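Local coordinates for lipoprotein, putative (Bacillus anthracis, PDB 4NOH) that is of unknown function but, as a putative lipoprotein of an uncharacterised family, may bind lipid, at residues Lys42-Met47 / Met118-Ser123; Asn48-Glu53 / Val122-Tyr127; Asp80-Val85 / Lys100-Gly105. One frame throughout, in Å; residues are numbered along the deposited sequence.

Contact 1 of 3, residues Lys42-Met47 / Met118-Ser123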
ATOM      1  N   LYS A  42      16.180   4.797  -0.941  1.00 25.07           N
ATOM      2  CA  LYS A  42      14.959   4.204  -1.504  1.00 23.28           C
ATOM      3  C   LYS A  42      13.791   4.521  -0.611  1.00 19.78           C
ATOM      4  O   LYS A  42      13.960   4.692   0.589  1.00 21.81           O
ATOM      5  CB  LYS A  42      15.084   2.682  -1.586  1.00 25.23           C
ATOM      6  CG  LYS A  42      16.206   2.183  -2.490  1.00 28.58           C
ATOM      7  CD  LYS A  42      15.985   2.593  -3.933  1.00 32.30           C
ATOM      8  CE  LYS A  42      16.995   1.962  -4.900  1.00 36.70           C
ATOM      9  NZ  LYS A  42      16.772   0.491  -5.040  1.00 37.75           N
ATOM     10  N   LYS A  43      12.606   4.608  -1.184  1.00 17.18           N
ATOM     11  CA  LYS A  43      11.396   4.822  -0.402  1.00 15.92           C
ATOM     12  C   LYS A  43      10.885   3.526   0.178  1.00 15.11           C
ATOM     13  O   LYS A  43      10.969   2.469  -0.478  1.00 14.24           O
ATOM     14  CB  LYS A  43      10.301   5.460  -1.252  1.00 16.35           C
ATOM     15  CG  LYS A  43      10.450   6.954  -1.383  1.00 18.82           C
ATOM     16  CD  LYS A  43       9.286   7.618  -2.114  1.00 19.70           C
ATOM     17  CE  LYS A  43       9.263   9.123  -1.815  1.00 24.00           C
ATOM     18  NZ  LYS A  43       8.190   9.902  -2.510  1.00 25.32           N
ATOM     19  N   VAL A  44      10.388   3.601   1.408  1.00 14.76           N
ATOM     20  CA  VAL A  44       9.789   2.428   2.070  1.00 14.67           C
ATOM     21  C   VAL A  44       8.459   2.858   2.683  1.00 14.61           C
ATOM     22  O   VAL A  44       8.379   3.888   3.344  1.00 15.14           O
ATOM     23  CB  VAL A  44      10.731   1.783   3.110  1.00 16.68           C
ATOM     24  CG1 VAL A  44      11.130   2.740   4.197  1.00 18.17           C
ATOM     25  CG2 VAL A  44      10.105   0.525   3.688  1.00 17.10           C
ATOM     26  N   LEU A  45       7.425   2.061   2.434  1.00 13.69           N
ATOM     27  CA  LEU A  45       6.084   2.321   2.945  1.00 13.51           C
ATOM     28  C   LEU A  45       5.908   1.319   4.066  1.00 12.99           C
ATOM     29  O   LEU A  45       5.870   0.125   3.804  1.00 12.87           O
ATOM     30  CB  LEU A  45       5.067   2.116   1.854  1.00 15.29           C
ATOM     31  CG  LEU A  45       3.636   2.589   2.042  1.00 16.41           C
ATOM     32  CD1 LEU A  45       3.554   4.082   2.345  1.00 16.48           C
ATOM     33  CD2 LEU A  45       2.820   2.271   0.797  1.00 18.26           C
ATOM     34  N   ILE A  46       5.783   1.821   5.281  1.00 12.74           N
ATOM     35  CA  ILE A  46       5.775   1.023   6.513  1.00 13.32           C
ATOM     36  C   ILE A  46       4.372   0.954   7.116  1.00 12.38           C
ATOM     37  O   ILE A  46       3.712   1.979   7.324  1.00 13.01           O
ATOM     38  CB  ILE A  46       6.720   1.635   7.566  1.00 14.66           C
ATOM     39  CG1 ILE A  46       8.112   1.952   6.976  1.00 15.17           C
ATOM     40  CG2 ILE A  46       6.867   0.691   8.761  1.00 15.55           C
ATOM     41  CD1 ILE A  46       8.944   2.935   7.781  1.00 16.38           C
HETATM   42  N   MSE A  47       3.909  -0.242   7.403  0.60 12.85           N
HETATM   43  CA  MSE A  47       2.637  -0.346   8.070  0.60 12.84           C
HETATM   44  C   MSE A  47       2.796  -1.252   9.247  0.60 11.87           C
HETATM   45  O   MSE A  47       3.837  -1.889   9.449  0.60 12.09           O
HETATM   46  CB  MSE A  47       1.533  -0.817   7.138  0.60 14.76           C
HETATM   47  CG  MSE A  47       1.692  -2.226   6.613  0.60 17.49           C
HETATM   48 SE   MSE A  47       0.643  -2.498   4.948  0.60 23.27          SE
HETATM   49  CE  MSE A  47       2.043  -2.210   3.617  0.60 22.70           C
HETATM   50  N   MSE A 118       9.940  -0.091  -1.628  1.00 14.73           N
HETATM   51  CA  MSE A 118       9.815  -1.257  -0.737  1.00 14.15           C
HETATM   52  C   MSE A 118       8.643  -1.047   0.184  1.00 13.09           C
HETATM   53  O   MSE A 118       8.126   0.078   0.348  1.00 13.35           O
HETATM   54  CB  MSE A 118      11.068  -1.420   0.134  1.00 15.88           C
HETATM   55  CG  MSE A 118      12.281  -1.444  -0.763  1.00 18.28           C
HETATM   56 SE   MSE A 118      13.869  -1.865   0.289  1.00 24.54          SE
HETATM   57  CE  MSE A 118      14.051  -0.141   1.213  1.00 26.71           C
ATOM     58  N   TYR A 119       8.211  -2.122   0.823  1.00 12.74           N
ATOM     59  CA  TYR A 119       7.081  -2.118   1.747  1.00 12.02           C
ATOM     60  C   TYR A 119       7.543  -2.854   2.990  1.00 13.14           C
ATOM     61  O   TYR A 119       8.134  -3.907   2.895  1.00 15.50           O
ATOM     62  CB  TYR A 119       5.890  -2.841   1.160  1.00 11.95           C
ATOM     63  CG  TYR A 119       5.495  -2.414  -0.239  1.00 11.55           C
ATOM     64  CD1 TYR A 119       6.173  -2.909  -1.327  1.00 12.33           C
ATOM     65  CD2 TYR A 119       4.446  -1.519  -0.471  1.00 11.57           C
ATOM     66  CE1 TYR A 119       5.839  -2.562  -2.596  1.00 12.97           C
ATOM     67  CE2 TYR A 119       4.092  -1.167  -1.773  1.00 11.92           C
ATOM     68  CZ  TYR A 119       4.809  -1.690  -2.821  1.00 12.41           C
ATOM     69  OH  TYR A 119       4.495  -1.381  -4.106  1.00 13.62           O
ATOM     70  N   ALA A 120       7.294  -2.313   4.153  1.00 11.81           N
ATOM     71  CA  ALA A 120       7.722  -2.980   5.396  1.00 11.99           C
ATOM     72  C   ALA A 120       6.542  -3.158   6.317  1.00 12.78           C
ATOM     73  O   ALA A 120       5.644  -2.322   6.341  1.00 12.24           O
ATOM     74  CB  ALA A 120       8.820  -2.203   6.089  1.00 13.67           C
ATOM     75  N   VAL A 121       6.533  -4.258   7.070  1.00 11.55           N
ATOM     76  CA  VAL A 121       5.492  -4.481   8.045  1.00 12.01           C
ATOM     77  C   VAL A 121       6.180  -4.761   9.359  1.00 11.56           C
ATOM     78  O   VAL A 121       7.014  -5.663   9.445  1.00 11.86           O
ATOM     79  CB  VAL A 121       4.539  -5.612   7.650  1.00 12.49           C
ATOM     80  CG1 VAL A 121       3.399  -5.734   8.653  1.00 13.56           C
ATOM     81  CG2 VAL A 121       3.992  -5.406   6.233  1.00 12.83           C
ATOM     82  N   VAL A 122       5.784  -4.008  10.373  1.00 11.27           N
ATOM     83  CA  VAL A 122       6.344  -4.163  11.723  1.00 12.01           C
ATOM     84  C   VAL A 122       5.220  -4.334  12.755  1.00 12.09           C
ATOM     85  O   VAL A 122       4.067  -4.143  12.456  1.00 12.12           O
ATOM     86  CB  VAL A 122       7.218  -2.951  12.116  1.00 13.53           C
ATOM     87  CG1 VAL A 122       8.426  -2.822  11.177  1.00 14.05           C
ATOM     88  CG2 VAL A 122       6.415  -1.659  12.137  1.00 14.35           C
ATOM     89  N   SER A 123       5.566  -4.763  13.957  1.00 12.91           N
ATOM     90  CA  SER A 123       4.545  -4.945  14.958  1.00 13.76           C
ATOM     91  C   SER A 123       3.860  -3.603  15.261  1.00 13.13           C
ATOM     92  O   SER A 123       4.407  -2.545  15.006  1.00 13.25           O
ATOM     93  CB  SER A 123       5.137  -5.522  16.247  1.00 15.18           C
ATOM     94  OG  SER A 123       5.926  -4.564  16.927  1.00 16.55           O
TER
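With chi1 at 59°, Val44 places CG1 between its backbone N and carbonyl carbon and CG2 anti to the N, and this second methyl lies 3.9 Å from CB of Ala120. In one of the two conformers of Met47, a selenomethionine, CG meets CG2 of Val121 at 3.9 Å, the side chains crossing at a slant. Both pairs ride on a parallel beta ladder, in which Leu45 and Met47 each use N-H and C=O toward two different residues: Leu45 toward Met118 and Ala120, Met47 toward Ala120 and Val122. The ladder runs from Met118 N on Lys43 O to Val122 N on Met47 O; its shortest rung joins Ala120 N to Leu45 O at 2.8 Å, with an angle of 165° at the hydrogen. Side chains alternate: Val44, Ile46, Met118 and Ala120 line one face, Leu45, Met47, Tyr119 and Val121 the other. On the latter, CD2 of Leu45 reaches CD2 of the Tyr119 ring obliquely at 4.3 Å. Beyond the pair, Val44 and Ile46 bond through their backbones to strand 26-39, and Tyr119 and Val121 to strand 84-86, which makes both strands interior members of the mixed sheet; strand 107-109 and helix 49-57 pack on the face of Leu45 and Met47.

Contact 2 of 3, residues Asn48-Glu53 / Val122-Tyr127; sequences NKTTAE and VSDAEY
Asp124 reaches across to the first turn of helix 49-57 and grips Thr50 with both carboxylate oxygens. OD1 takes the backbone N-H of Thr50 at 3.1 Å in a nearly straight bond of 167°, while OD2 receives the Thr50 hydroxyl OG1 at 2.6 Å; each oxygen uses its syn lone pair, so the two bonds together fix the rotation of the carboxylate. OG1 can serve because chi1 of Thr50, -69°, sets it beside its own backbone N, on the side of the incoming acid. A negative group at this helix start would be expected to interact favourably with the helix dipole.

The tight part centres on Asn48. Its CB lies 3.2 Å from Asp124 OD1 and 3.6 Å from CB of the buried Tyr127, while the side-chain amide crosses the carboxylate with the two planes 32° apart. Asn48 OD1 is turned back to its own helix, where the backbone N and the hydroxyl of Thr51 both bond to it. The looser, partly exposed side is bridged by water: one molecule accepts from Asn48 ND2 and donates to Asp124 O. On another side the Lys49 chain leads away, extended. A weak bond from Lys49 N to Val122 O, 2.9 Å, carries on the parallel pairing of the strands.

Ser123 plays for its helix the part Asn48 plays for the other, accepting from Glu126 N, and its hydroxyl is also bonded to Asp80. The whole is a pair of N-capped helices springing from the ends of two adjacent parallel strands, the strand-to-helix junction familiar from alpha/beta folds.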
ATOM      1  N   ASN A  48       1.780  -1.246  10.083  1.00 11.81           N
ATOM      2  CA  ASN A  48       1.774  -2.131  11.210  1.00 11.76           C
ATOM      3  C   ASN A  48       1.084  -3.445  10.831  1.00 11.94           C
ATOM      4  O   ASN A  48       0.411  -3.568   9.797  1.00 11.89           O
ATOM      5  CB  ASN A  48       1.217  -1.511  12.501  1.00 12.26           C
ATOM      6  CG  ASN A  48      -0.262  -1.175  12.457  1.00 13.00           C
ATOM      7  OD1 ASN A  48      -1.039  -1.679  11.657  1.00 13.03           O
ATOM      8  ND2 ASN A  48      -0.675  -0.343  13.394  1.00 14.77           N
ATOM      9  N   LYS A  49       1.262  -4.443  11.702  1.00 11.71           N
ATOM     10  CA  LYS A  49       0.707  -5.782  11.474  1.00 12.99           C
ATOM     11  C   LYS A  49      -0.813  -5.747  11.311  1.00 12.72           C
ATOM     12  O   LYS A  49      -1.371  -6.388  10.422  1.00 13.35           O
ATOM     13  CB  LYS A  49       1.082  -6.705  12.623  1.00 14.19           C
ATOM     14  CG  LYS A  49       0.537  -8.106  12.463  1.00 16.24           C
ATOM     15  CD  LYS A  49       0.868  -8.977  13.646  1.00 20.23           C
ATOM     16  CE  LYS A  49       0.179 -10.317  13.498  1.00 23.58           C
ATOM     17  NZ  LYS A  49       0.449 -11.199  14.647  1.00 26.95           N
ATOM     18  N   THR A  50      -1.486  -4.995  12.160  1.00 12.54           N
ATOM     19  CA  THR A  50      -2.925  -4.946  12.116  1.00 13.57           C
ATOM     20  C   THR A  50      -3.404  -4.450  10.752  1.00 12.72           C
ATOM     21  O   THR A  50      -4.327  -4.997  10.168  1.00 13.86           O
ATOM     22  CB  THR A  50      -3.460  -4.123  13.290  1.00 15.19           C
ATOM     23  OG1 THR A  50      -3.230  -4.850  14.503  1.00 16.82           O
ATOM     24  CG2 THR A  50      -4.923  -3.892  13.171  1.00 16.39           C
ATOM     25  N   THR A  51      -2.756  -3.422  10.244  1.00 12.08           N
ATOM     26  CA  THR A  51      -3.111  -2.844   8.965  1.00 12.09           C
ATOM     27  C   THR A  51      -2.799  -3.799   7.837  1.00 12.12           C
ATOM     28  O   THR A  51      -3.622  -4.006   6.920  1.00 12.87           O
ATOM     29  CB  THR A  51      -2.373  -1.522   8.751  1.00 12.55           C
ATOM     30  OG1 THR A  51      -2.831  -0.563   9.729  1.00 13.31           O
ATOM     31  CG2 THR A  51      -2.593  -0.959   7.337  1.00 13.17           C
ATOM     32  N   ALA A  52      -1.607  -4.381   7.866  1.00 10.99           N
ATOM     33  CA  ALA A  52      -1.240  -5.311   6.800  1.00 11.51           C
ATOM     34  C   ALA A  52      -2.165  -6.527   6.729  1.00 12.78           C
ATOM     35  O   ALA A  52      -2.515  -6.999   5.643  1.00 12.56           O
ATOM     36  CB  ALA A  52       0.245  -5.711   6.892  1.00 12.02           C
ATOM     37  N   GLU A  53      -2.604  -7.013   7.887  1.00 13.75           N
ATOM     38  CA  GLU A  53      -3.559  -8.124   7.921  1.00 16.20           C
ATOM     39  C   GLU A  53      -4.843  -7.708   7.216  1.00 16.00           C
ATOM     40  O   GLU A  53      -5.457  -8.482   6.473  1.00 17.13           O
ATOM     41  CB  GLU A  53      -3.871  -8.535   9.353  1.00 17.68           C
ATOM     42  CG  GLU A  53      -2.769  -9.330  10.032  1.00 20.57           C
ATOM     43  CD  GLU A  53      -3.128  -9.754  11.460  1.00 24.67           C
ATOM     44  OE1 GLU A  53      -3.888  -9.032  12.171  1.00 27.56           O
ATOM     45  OE2 GLU A  53      -2.649 -10.818  11.893  1.00 26.85           O
ATOM     46  N   VAL A 122       5.784  -4.008  10.373  1.00 11.27           N
ATOM     47  CA  VAL A 122       6.344  -4.163  11.723  1.00 12.01           C
ATOM     48  C   VAL A 122       5.220  -4.334  12.755  1.00 12.09           C
ATOM     49  O   VAL A 122       4.067  -4.143  12.456  1.00 12.12           O
ATOM     50  CB  VAL A 122       7.218  -2.951  12.116  1.00 13.53           C
ATOM     51  CG1 VAL A 122       8.426  -2.822  11.177  1.00 14.05           C
ATOM     52  CG2 VAL A 122       6.415  -1.659  12.137  1.00 14.35           C
ATOM     53  N   SER A 123       5.566  -4.763  13.957  1.00 12.91           N
ATOM     54  CA  SER A 123       4.545  -4.945  14.958  1.00 13.76           C
ATOM     55  C   SER A 123       3.860  -3.603  15.261  1.00 13.13           C
ATOM     56  O   SER A 123       4.407  -2.545  15.006  1.00 13.25           O
ATOM     57  CB  SER A 123       5.137  -5.522  16.247  1.00 15.18           C
ATOM     58  OG  SER A 123       5.926  -4.564  16.927  1.00 16.55           O
ATOM     59  N   ASP A 124       2.651  -3.664  15.782  1.00 13.49           N
ATOM     60  CA  ASP A 124       1.930  -2.473  16.123  1.00 13.98           C
ATOM     61  C   ASP A 124       2.745  -1.623  17.120  1.00 14.86           C
ATOM     62  O   ASP A 124       2.775  -0.400  17.029  1.00 15.65           O
ATOM     63  CB  ASP A 124       0.546  -2.802  16.714  1.00 14.34           C
ATOM     64  CG  ASP A 124      -0.430  -3.399  15.703  1.00 15.45           C
ATOM     65  OD1 ASP A 124      -0.061  -3.677  14.537  1.00 14.93           O
ATOM     66  OD2 ASP A 124      -1.624  -3.555  16.099  1.00 18.28           O
ATOM     67  N   ALA A 125       3.418  -2.263  18.080  1.00 15.43           N
ATOM     68  CA  ALA A 125       4.199  -1.513  19.059  1.00 16.15           C
ATOM     69  C   ALA A 125       5.409  -0.843  18.408  1.00 16.87           C
ATOM     70  O   ALA A 125       5.777   0.269  18.777  1.00 19.87           O
ATOM     71  CB  ALA A 125       4.630  -2.416  20.204  1.00 16.66           C
ATOM     72  N   GLU A 126       6.044  -1.539  17.473  1.00 15.20           N
ATOM     73  CA  GLU A 126       7.199  -0.997  16.774  1.00 15.96           C
ATOM     74  C   GLU A 126       6.799   0.184  15.894  1.00 15.62           C
ATOM     75  O   GLU A 126       7.532   1.204  15.804  1.00 17.55           O
ATOM     76  CB  GLU A 126       7.920  -2.099  15.967  1.00 16.65           C
ATOM     77  CG  GLU A 126       8.693  -3.090  16.843  1.00 19.62           C
ATOM     78  CD  GLU A 126       9.927  -2.485  17.471  1.00 23.02           C
ATOM     79  OE1 GLU A 126      10.841  -2.073  16.718  1.00 29.45           O
ATOM     80  OE2 GLU A 126      10.017  -2.447  18.725  1.00 23.63           O
ATOM     81  N   TYR A 127       5.649   0.060  15.265  1.00 15.45           N
ATOM     82  CA  TYR A 127       5.149   1.109  14.362  1.00 14.63           C
ATOM     83  C   TYR A 127       4.878   2.410  15.110  1.00 16.10           C
ATOM     84  O   TYR A 127       5.139   3.499  14.591  1.00 16.87           O
ATOM     85  CB  TYR A 127       3.882   0.624  13.684  1.00 13.95           C
ATOM     86  CG  TYR A 127       3.182   1.611  12.761  1.00 13.61           C
ATOM     87  CD1 TYR A 127       3.508   1.692  11.423  1.00 13.44           C
ATOM     88  CD2 TYR A 127       2.152   2.396  13.215  1.00 13.95           C
ATOM     89  CE1 TYR A 127       2.856   2.565  10.561  1.00 14.05           C
ATOM     90  CE2 TYR A 127       1.485   3.279  12.369  1.00 14.80           C
ATOM     91  CZ  TYR A 127       1.836   3.335  11.030  1.00 14.84           C
ATOM     92  OH  TYR A 127       1.178   4.199  10.183  1.00 16.62           O
TER
HETATM   93  O   HOH W   1       0.575   0.803  15.869  1.00 19.28           O

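Contact 3 of 3, residues Asp80-Val85 / Lys100-Gly105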
ATOM      1  N   ASP A  80       8.022  -8.247  17.207  1.00 19.47           N
ATOM      2  CA  ASP A  80       8.855  -7.103  17.527  1.00 20.12           C
ATOM      3  C   ASP A  80      10.297  -7.312  17.201  1.00 22.12           C
ATOM      4  O   ASP A  80      10.949  -6.380  16.781  1.00 22.28           O
ATOM      5  CB  ASP A  80       8.694  -6.761  18.990  1.00 21.37           C
ATOM      6  CG  ASP A  80       7.252  -6.608  19.332  1.00 22.58           C
ATOM      7  OD1 ASP A  80       6.576  -7.656  19.543  1.00 25.86           O
ATOM      8  OD2 ASP A  80       6.765  -5.472  19.270  1.00 21.55           O
ATOM      9  N   GLU A  81      10.778  -8.551  17.346  1.00 23.52           N
ATOM     10  CA  GLU A  81      12.172  -8.878  17.020  1.00 26.48           C
ATOM     11  C   GLU A  81      12.396  -9.211  15.525  1.00 25.20           C
ATOM     12  O   GLU A  81      13.537  -9.460  15.097  1.00 27.48           O
ATOM     13  CB  GLU A  81      12.647 -10.065  17.856  1.00 28.01           C
ATOM     14  CG  GLU A  81      12.263 -11.464  17.365  1.00 29.33           C
ATOM     15  CD  GLU A  81      10.828 -11.885  17.674  1.00 30.32           C
ATOM     16  OE1 GLU A  81      10.024 -11.041  18.138  1.00 28.46           O
ATOM     17  OE2 GLU A  81      10.515 -13.096  17.482  1.00 31.57           O
ATOM     18  N   ALA A  82      11.322  -9.239  14.731  1.00 22.29           N
ATOM     19  CA  ALA A  82      11.434  -9.610  13.355  1.00 22.27           C
ATOM     20  C   ALA A  82      10.343  -8.995  12.473  1.00 19.15           C
ATOM     21  O   ALA A  82       9.335  -9.644  12.165  1.00 21.64           O
ATOM     22  CB  ALA A  82      11.407 -11.135  13.235  1.00 24.36           C
ATOM     23  N   GLY A  83      10.526  -7.725  12.100  1.00 17.80           N
ATOM     24  CA  GLY A  83       9.688  -7.093  11.089  1.00 16.76           C
ATOM     25  C   GLY A  83      10.093  -7.622   9.722  1.00 15.56           C
ATOM     26  O   GLY A  83      11.105  -8.300   9.611  1.00 16.39           O
ATOM     27  N   ILE A  84       9.320  -7.287   8.690  1.00 14.19           N
ATOM     28  CA  ILE A  84       9.579  -7.821   7.357  1.00 14.19           C
ATOM     29  C   ILE A  84       9.600  -6.748   6.319  1.00 14.50           C
ATOM     30  O   ILE A  84       9.033  -5.671   6.516  1.00 13.21           O
ATOM     31  CB  ILE A  84       8.504  -8.861   6.924  1.00 14.67           C
ATOM     32  CG1 ILE A  84       7.097  -8.259   6.793  1.00 14.21           C
ATOM     33  CG2 ILE A  84       8.503 -10.038   7.913  1.00 15.11           C
ATOM     34  CD1 ILE A  84       6.043  -9.206   6.251  1.00 15.30           C
ATOM     35  N   VAL A  85      10.267  -7.064   5.213  1.00 13.81           N
ATOM     36  CA  VAL A  85      10.294  -6.133   4.092  1.00 14.19           C
ATOM     37  C   VAL A  85      10.045  -6.863   2.799  1.00 13.70           C
ATOM     38  O   VAL A  85      10.505  -7.989   2.605  1.00 15.04           O
ATOM     39  CB  VAL A  85      11.616  -5.315   4.037  1.00 14.89           C
ATOM     40  CG1 VAL A  85      12.857  -6.214   3.919  1.00 16.75           C
ATOM     41  CG2 VAL A  85      11.558  -4.270   2.913  1.00 16.39           C
ATOM     42  N   LYS A 100      16.584  -4.412  11.919  1.00 26.62           N
ATOM     43  CA  LYS A 100      16.815  -5.028  10.611  1.00 27.40           C
ATOM     44  C   LYS A 100      15.574  -5.836  10.197  1.00 24.59           C
ATOM     45  O   LYS A 100      15.028  -6.613  10.985  1.00 26.14           O
ATOM     46  CB  LYS A 100      18.046  -5.934  10.660  1.00 32.76           C
ATOM     47  CG  LYS A 100      18.447  -6.538   9.320  1.00 35.31           C
ATOM     48  CD  LYS A 100      19.793  -7.270   9.386  1.00 40.63           C
ATOM     49  CE  LYS A 100      20.957  -6.354   9.746  1.00 43.21           C
ATOM     50  NZ  LYS A 100      21.184  -5.276   8.742  1.00 45.90           N
HETATM   51  N   MSE A 101      15.082  -5.583   8.988  1.00 20.93           N
HETATM   52  CA  MSE A 101      13.929  -6.283   8.478  1.00 19.83           C
HETATM   53  C   MSE A 101      14.316  -7.581   7.826  1.00 19.98           C
HETATM   54  O   MSE A 101      15.416  -7.730   7.288  1.00 21.91           O
HETATM   55  CB  MSE A 101      13.262  -5.436   7.388  1.00 18.10           C
HETATM   56  CG  MSE A 101      12.787  -4.052   7.857  1.00 17.38           C
HETATM   57 SE   MSE A 101      11.279  -4.132   9.134  1.00 18.78          SE
HETATM   58  CE  MSE A 101      12.332  -3.773  10.754  1.00 19.49           C
ATOM     59  N   LYS A 102      13.398  -8.531   7.858  1.00 19.03           N
ATOM     60  CA  LYS A 102      13.581  -9.816   7.197  1.00 20.48           C
ATOM     61  C   LYS A 102      12.959  -9.772   5.807  1.00 18.75           C
ATOM     62  O   LYS A 102      11.784  -9.420   5.664  1.00 16.52           O
ATOM     63  CB  LYS A 102      12.869 -10.877   7.999  1.00 24.41           C
ATOM     64  CG  LYS A 102      13.017 -12.279   7.493  1.00 30.09           C
ATOM     65  CD  LYS A 102      11.969 -13.201   8.116  1.00 35.42           C
ATOM     66  CE  LYS A 102      11.831 -13.034   9.612  1.00 37.77           C
ATOM     67  NZ  LYS A 102      10.786 -13.976  10.092  1.00 40.28           N
ATOM     68  N   TYR A 103      13.723 -10.169   4.790  1.00 19.46           N
ATOM     69  CA  TYR A 103      13.175 -10.145   3.424  1.00 18.48           C
ATOM     70  C   TYR A 103      12.111 -11.220   3.226  1.00 19.00           C
ATOM     71  O   TYR A 103      12.366 -12.406   3.501  1.00 21.45           O
ATOM     72  CB  TYR A 103      14.277 -10.341   2.382  1.00 20.22           C
ATOM     73  CG  TYR A 103      13.801 -10.217   0.966  1.00 20.35           C
ATOM     74  CD1 TYR A 103      13.378  -8.989   0.471  1.00 19.36           C
ATOM     75  CD2 TYR A 103      13.779 -11.321   0.103  1.00 21.50           C
ATOM     76  CE1 TYR A 103      12.939  -8.853  -0.822  1.00 19.35           C
ATOM     77  CE2 TYR A 103      13.337 -11.188  -1.204  1.00 21.52           C
ATOM     78  CZ  TYR A 103      12.925  -9.951  -1.660  1.00 20.83           C
ATOM     79  OH  TYR A 103      12.493  -9.814  -2.977  1.00 20.39           O
ATOM     80  N   GLU A 104      10.950 -10.820   2.692  1.00 17.99           N
ATOM     81  CA  GLU A 104       9.840 -11.747   2.447  1.00 18.35           C
ATOM     82  C   GLU A 104       9.340 -11.764   0.995  1.00 19.60           C
ATOM     83  O   GLU A 104       8.223 -12.163   0.743  1.00 22.43           O
ATOM     84  CB  GLU A 104       8.689 -11.502   3.423  1.00 19.24           C
ATOM     85  CG  GLU A 104       9.019 -11.876   4.858  1.00 20.16           C
ATOM     86  CD  GLU A 104       9.029 -13.367   5.130  1.00 24.98           C
ATOM     87  OE1 GLU A 104       8.771 -14.190   4.218  1.00 29.11           O
ATOM     88  OE2 GLU A 104       9.300 -13.731   6.287  1.00 27.51           O
ATOM     89  N   GLY A 105      10.157 -11.324   0.044  1.00 18.63           N
ATOM     90  CA  GLY A 105       9.779 -11.462  -1.344  1.00 18.69           C
ATOM     91  C   GLY A 105       9.300 -10.219  -2.045  1.00 16.84           C
ATOM     92  O   GLY A 105       9.239  -9.124  -1.468  1.00 16.39           O
TER
HETATM   93  O   HOH W   2       8.962 -12.180  11.586  1.00 24.88           O
HETATM   94  O   HOH W   3      13.663  -8.882  11.041  1.00 36.70           O
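The backbones of Gly83-Val85 and Lys102-Glu104 pair in parallel, Gly83 O accepting from Lys102 N, Lys102 O from Val85 N at 2.8 Å, and Val85 O from Glu104 N.

Among the side chains, Val85 and Met101 make a close apolar meeting. CG1 of Val85 touches CB of Met101 at 3.6 Å, the two side chains crossing at about a right angle. Met101, a selenomethionine, bends at chi2 (-68°), which folds its selenium back over the other strand, where SE lies 3.7 Å from Ile84 N and equally near the carbonyl carbon of Gly83.

This is a short parallel ladder near one margin of the mixed sheet: strand 84-86 has strand 118-122 on its other flank, through the Ile84 and Val121 backbones, and beyond strand 99-103 lies strand 95-96, the outermost on that side; Met101 also touches Ile96.

On the face opposite Val85, CG2 of Ile84 rests 3.6 Å from CG of Glu104, an aliphatic contact made by the stem of the acid. CE of Lys102 comes 4.1 Å from Ala82 CB, and a water accepts from Lys102 NZ and lies within bonding distance of Ala82 O. A second water donates to both Gly83 O and Lys100 O, at 3.0 and 2.6 Å. The Tyr103 ring has Gly105 N over the centre of one face, 3.4 Å above the plane, and its hydroxyl bonds to Ala87 O.

Contacts 1 and 3 are neighbouring parallel pairings of one mixed sheet, their centres about 10 Å apart, joined where strand 118-122 runs beside strand 84-86. Contact 2 continues contact 1 along the chain: both strands of contact 1 pass straight into the helices of contact 2, whose centre is about 10 Å away. Contacts 2 and 3, about 12 Å between centres, meet where Val122 CG1 packs on Met101 SE at 3.7 Å. In sequence, both segments of contact 3 fall between the first and second segments of contacts 1 and 2, so part of the long connection adds strands 84-86, 95-96 and 99-103 to one end of the sheet, while other parts form the small antiparallel sheet.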